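Local coordinates for protein putative sporulation-specific glycosylase ydhD (Bacillus subtilis subsp. subtilis str. 168, PDB 3CZ8) that probably cleaves glycosidic bonds in polysaccharides during sporulation, through the family 18 glycosyl hydrolase domain that this chain represents, at residues 288-291 / 292-295; 281-284 / 285-289. The protein carries 1 engineered substitution. All coordinates share one frame; numbering follows the deposited sequence.

In the fold
Both contacts are local and involve helix 285-297, which carries the chain from the antiparallel insertion sheet to strand 302-310 of the family 18 barrel. Interaction 2 covers the start of that helix, where the loop after strand 277-281 turns into its first turn; interaction 1 follows directly, sharing Met288 and Ser289. Interaction 1 is mostly buried and rests on backbone bonds, with side chains directed to helix 198-208 and strand 302-310. Interaction 2, only partly buried, has a single backbone bond between its segments plus a carboxylate packed against the first turn. A salt bridge, Lys291 NZ to Glu283 OE2, ties the two together, and both touch the second subunit.

Interaction 1. Residues 288-291 / 292-295; sequences MSRK and MQIV
Successive turns of helix 285-297 meet through four i to i+4 backbone bonds, running from the N atoms of Met292, Gln293, Ile294 and Val295 to the O atoms of Met288, Ser289, Arg290 and Lys291. Their geometry is uneven. Gln293 N lies 2.9 Å from Ser289 O and in the plane of that carbonyl, whereas Ile294 N, 3.0 Å from Arg290 O, stands above the carbonyl plane. The bond from Met292 N to Met288 O is longer, at 3.3 Å, yet the straightest, with an N-H...O angle of 163°.

Among the side chains, Gln293 reaches back along the helix: its CG is anti to the carbonyl carbon (chi1 -83°) and settles 3.4 Å from Ser289 O. The extended Gln293 chain brings its OE1 to 3.4 Å from Arg290 CD, the Arg290 chain itself being bent at chi2 and chi3; in this van der Waals approach the amide and guanidinium planes are 32° apart. Farther along, two branched side chains each set a methyl near Lys291 O, Ile294 CG2 and Val295 CG2, both 3.4 Å away.

Lys291 NZ hydrogen-bonds to Ala196 O and forms a salt bridge with Glu283. Ile294 packs on Ile198 and Arg202 of helix 198-208; Lys291, Met292 and Val295 rest on Ile303 of strand 302-310, and Met292 also touches Met251 of the second subunit.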
loop_
_atom_site.group_PDB
_atom_site.type_symbol
_atom_site.label_atom_id
_atom_site.label_comp_id
_atom_site.label_asym_id
_atom_site.label_seq_id
_atom_site.Cartn_x
_atom_site.Cartn_y
_atom_site.Cartn_z
ATOM N N MET A 288 0.635 -9.142 -15.572
ATOM C CA MET A 288 0.694 -7.700 -15.739
ATOM C C MET A 288 1.321 -7.334 -17.080
ATOM O O MET A 288 0.964 -6.312 -17.671
ATOM C CB MET A 288 1.472 -7.058 -14.584
ATOM C CG MET A 288 0.999 -5.654 -14.199
ATOM S SD MET A 288 0.017 -5.549 -12.682
ATOM C CE MET A 288 -1.507 -6.315 -13.162
ATOM N N SER A 289 2.254 -8.167 -17.547
ATOM C CA SER A 289 2.832 -8.035 -18.889
ATOM C C SER A 289 1.771 -8.209 -19.969
ATOM O O SER A 289 1.701 -7.407 -20.900
ATOM C CB SER A 289 3.955 -9.051 -19.113
ATOM O OG SER A 289 5.090 -8.729 -18.335
ATOM N N ARG A 290 0.949 -9.250 -19.819
ATOM C CA ARG A 290 -0.147 -9.554 -20.743
ATOM C C ARG A 290 -1.187 -8.441 -20.837
ATOM O O ARG A 290 -1.821 -8.269 -21.877
ATOM C CB ARG A 290 -0.829 -10.879 -20.370
ATOM C CG ARG A 290 -0.120 -12.137 -20.886
ATOM C CD ARG A 290 -0.163 -12.250 -22.416
ATOM N NE ARG A 290 -1.511 -12.506 -22.929
ATOM C CZ ARG A 290 -1.895 -13.627 -23.537
ATOM N NH1 ARG A 290 -3.146 -13.754 -23.960
ATOM N NH2 ARG A 290 -1.036 -14.622 -23.731
ATOM N N LYS A 291 -1.354 -7.688 -19.751
ATOM C CA LYS A 291 -2.265 -6.549 -19.732
ATOM C C LYS A 291 -1.714 -5.346 -20.505
ATOM O O LYS A 291 -2.466 -4.680 -21.220
ATOM C CB LYS A 291 -2.620 -6.168 -18.294
ATOM C CG LYS A 291 -3.637 -7.090 -17.655
ATOM C CD LYS A 291 -3.553 -7.007 -16.152
ATOM C CE LYS A 291 -4.699 -7.730 -15.472
ATOM N NZ LYS A 291 -4.745 -9.201 -15.740
ATOM N N MET A 292 -0.415 -5.066 -20.363
ATOM C CA MET A 292 0.244 -4.052 -21.191
ATOM C C MET A 292 0.285 -4.487 -22.665
ATOM O O MET A 292 0.192 -3.654 -23.563
ATOM C CB MET A 292 1.645 -3.709 -20.659
ATOM C CG MET A 292 2.382 -2.596 -21.430
ATOM S SD MET A 292 1.437 -1.078 -21.737
ATOM C CE MET A 292 2.116 0.035 -20.527
ATOM N N GLN A 293 0.387 -5.794 -22.890
ATOM C CA GLN A 293 0.365 -6.382 -24.225
ATOM C C GLN A 293 -0.967 -6.178 -24.952
ATOM O O GLN A 293 -0.969 -5.821 -26.126
ATOM C CB GLN A 293 0.711 -7.870 -24.162
ATOM C CG GLN A 293 2.203 -8.166 -24.130
ATOM C CD GLN A 293 2.497 -9.648 -23.951
ATOM O OE1 GLN A 293 1.856 -10.503 -24.572
ATOM N NE2 GLN A 293 3.467 -9.961 -23.094
ATOM N N ILE A 294 -2.085 -6.388 -24.252
ATOM C CA ILE A 294 -3.416 -6.186 -24.846
ATOM C C ILE A 294 -3.769 -4.701 -25.005
ATOM O O ILE A 294 -4.598 -4.334 -25.841
ATOM C CB ILE A 294 -4.531 -6.982 -24.103
ATOM C CG1 ILE A 294 -5.702 -7.262 -25.050
ATOM C CG2 ILE A 294 -4.976 -6.281 -22.816
ATOM C CD1 ILE A 294 -6.671 -8.308 -24.570
ATOM N N VAL A 295 -3.120 -3.855 -24.207
ATOM C CA VAL A 295 -3.227 -2.411 -24.351
ATOM C C VAL A 295 -2.522 -1.991 -25.642
ATOM O O VAL A 295 -3.053 -1.180 -26.411
ATOM C CB VAL A 295 -2.682 -1.677 -23.093
ATOM C CG1 VAL A 295 -2.228 -0.245 -23.399
ATOM C CG2 VAL A 295 -3.743 -1.676 -21.991
#

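Interaction 2. Residues 281-284 / 285-289. Engineered in segment 281-284: Gly284 (natural residue Asp).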
loop_
_atom_site.group_PDB
_atom_site.type_symbol
_atom_site.label_atom_id
_atom_site.label_comp_id
_atom_site.label_asym_id
_atom_site.label_seq_id
_atom_site.Cartn_x
_atom_site.Cartn_y
_atom_site.Cartn_z
ATOM N N TRP A 281 -6.098 -16.070 -5.736
ATOM C CA TRP A 281 -5.903 -15.509 -7.077
ATOM C C TRP A 281 -5.385 -14.078 -6.966
ATOM O O TRP A 281 -5.882 -13.289 -6.158
ATOM C CB TRP A 281 -7.224 -15.507 -7.853
ATOM C CG TRP A 281 -7.694 -16.868 -8.245
ATOM C CD1 TRP A 281 -8.416 -17.740 -7.475
ATOM C CD2 TRP A 281 -7.481 -17.522 -9.504
ATOM N NE1 TRP A 281 -8.658 -18.896 -8.176
ATOM C CE2 TRP A 281 -8.095 -18.792 -9.422
ATOM C CE3 TRP A 281 -6.814 -17.165 -10.688
ATOM C CZ2 TRP A 281 -8.077 -19.704 -10.486
ATOM C CZ3 TRP A 281 -6.795 -18.076 -11.749
ATOM C CH2 TRP A 281 -7.425 -19.329 -11.636
ATOM N N PHE A 282 -4.397 -13.741 -7.793
ATOM C CA PHE A 282 -3.714 -12.456 -7.701
ATOM C C PHE A 282 -3.124 -12.083 -9.057
ATOM O O PHE A 282 -3.549 -12.612 -10.081
ATOM C CB PHE A 282 -2.643 -12.472 -6.585
ATOM C CG PHE A 282 -1.501 -13.433 -6.831
ATOM C CD1 PHE A 282 -1.666 -14.803 -6.658
ATOM C CD2 PHE A 282 -0.247 -12.959 -7.201
ATOM C CE1 PHE A 282 -0.612 -15.680 -6.880
ATOM C CE2 PHE A 282 0.813 -13.830 -7.426
ATOM C CZ PHE A 282 0.628 -15.188 -7.269
ATOM N N GLU A 283 -2.178 -11.147 -9.059
ATOM C CA GLU A 283 -1.487 -10.717 -10.272
ATOM C C GLU A 283 0.023 -10.775 -10.070
ATOM O O GLU A 283 0.533 -10.320 -9.046
ATOM C CB GLU A 283 -1.886 -9.285 -10.632
ATOM C CG GLU A 283 -3.334 -9.109 -11.055
ATOM C CD GLU A 283 -3.599 -9.527 -12.491
ATOM O OE1 GLU A 283 -2.708 -9.354 -13.345
ATOM O OE2 GLU A 283 -4.709 -10.016 -12.769
ATOM N N GLY A 284 0.730 -11.338 -11.048
ATOM C CA GLY A 284 2.194 -11.364 -11.042
ATOM C C GLY A 284 2.791 -10.591 -12.209
ATOM O O GLY A 284 2.088 -9.826 -12.875
ATOM N N VAL A 285 4.083 -10.806 -12.459
ATOM C CA VAL A 285 4.823 -10.089 -13.501
ATOM C C VAL A 285 4.367 -10.496 -14.905
ATOM O O VAL A 285 4.290 -9.656 -15.807
ATOM C CB VAL A 285 6.359 -10.289 -13.363
ATOM C CG1 VAL A 285 7.124 -9.219 -14.139
ATOM C CG2 VAL A 285 6.780 -10.266 -11.899
ATOM N N ARG A 286 4.051 -11.779 -15.070
ATOM C CA ARG A 286 3.612 -12.327 -16.354
ATOM C C ARG A 286 2.206 -11.853 -16.740
ATOM O O ARG A 286 1.966 -11.520 -17.901
ATOM C CB ARG A 286 3.658 -13.857 -16.316
ATOM C CG ARG A 286 3.587 -14.533 -17.680
ATOM C CD ARG A 286 3.615 -16.042 -17.534
ATOM N NE ARG A 286 3.361 -16.734 -18.796
ATOM C CZ ARG A 286 3.218 -18.052 -18.918
ATOM N NH1 ARG A 286 3.300 -18.843 -17.854
ATOM N NH2 ARG A 286 2.988 -18.584 -20.112
ATOM N N SER A 287 1.296 -11.835 -15.763
ATOM C CA SER A 287 -0.086 -11.406 -15.983
ATOM C C SER A 287 -0.194 -9.919 -16.265
ATOM O O SER A 287 -1.007 -9.491 -17.093
ATOM C CB SER A 287 -0.940 -11.752 -14.774
ATOM O OG SER A 287 -1.257 -13.120 -14.799
ATOM N N MET A 288 0.635 -9.142 -15.572
ATOM C CA MET A 288 0.694 -7.700 -15.739
ATOM C C MET A 288 1.321 -7.334 -17.080
ATOM O O MET A 288 0.964 -6.312 -17.671
ATOM C CB MET A 288 1.472 -7.058 -14.584
ATOM C CG MET A 288 0.999 -5.654 -14.199
ATOM S SD MET A 288 0.017 -5.549 -12.682
ATOM C CE MET A 288 -1.507 -6.315 -13.162
ATOM N N SER A 289 2.254 -8.167 -17.547
ATOM C CA SER A 289 2.832 -8.035 -18.889
ATOM C C SER A 289 1.771 -8.209 -19.969
ATOM O O SER A 289 1.701 -7.407 -20.900
ATOM C CB SER A 289 3.955 -9.051 -19.113
ATOM O OG SER A 289 5.090 -8.729 -18.335
#
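Glu283, in the loop that leaves strand 277-281, is the first residue to meet the opening turn of helix 285-297. Its chain bends at chi2 (-79°), which swings the carboxylate toward the helix. There Glu283 OE1 packs 3.3 Å from Met288 CE, a contact with carbon that is not a hydrogen bond; in the conformer of Ser287 given here, its CB also comes close to that oxygen. The Met288 side chain passes at about a right angle across the stem of the acid, its CE 3.9 Å from Glu283 CG.

Next comes Gly284, an engineered substitution for the natural Asp, at the N-cap position. Its carbonyl accepts the first helical bond: Met288 N lies 3.1 Å from Gly284 O, with an N-H...O angle of 153°. Met288 CB, 3.3 Å from Gly284 O, packs against the same oxygen.

One residue on, Val285 O is gripped twice from within the helix, by Ser289 N at 3.1 Å and by Ser289 OG at 2.8 Å, the two donors arriving from opposite faces of the carbonyl plane. The Val285 side chain packs on Ile247 of the second subunit.

Both carboxylate oxygens of Glu283 face the amine of Lys291, a turn farther along the helix. An alanine in place of Glu283 would remove the carboxylate and is likely to leave Lys291 without its charged mate and the Met288 methyl more mobile. Chemically, the buried acid turns both oxygens to a lysine while OE1 also packs on carbon, and its negative charge beside a helix N-terminus is probably favourable.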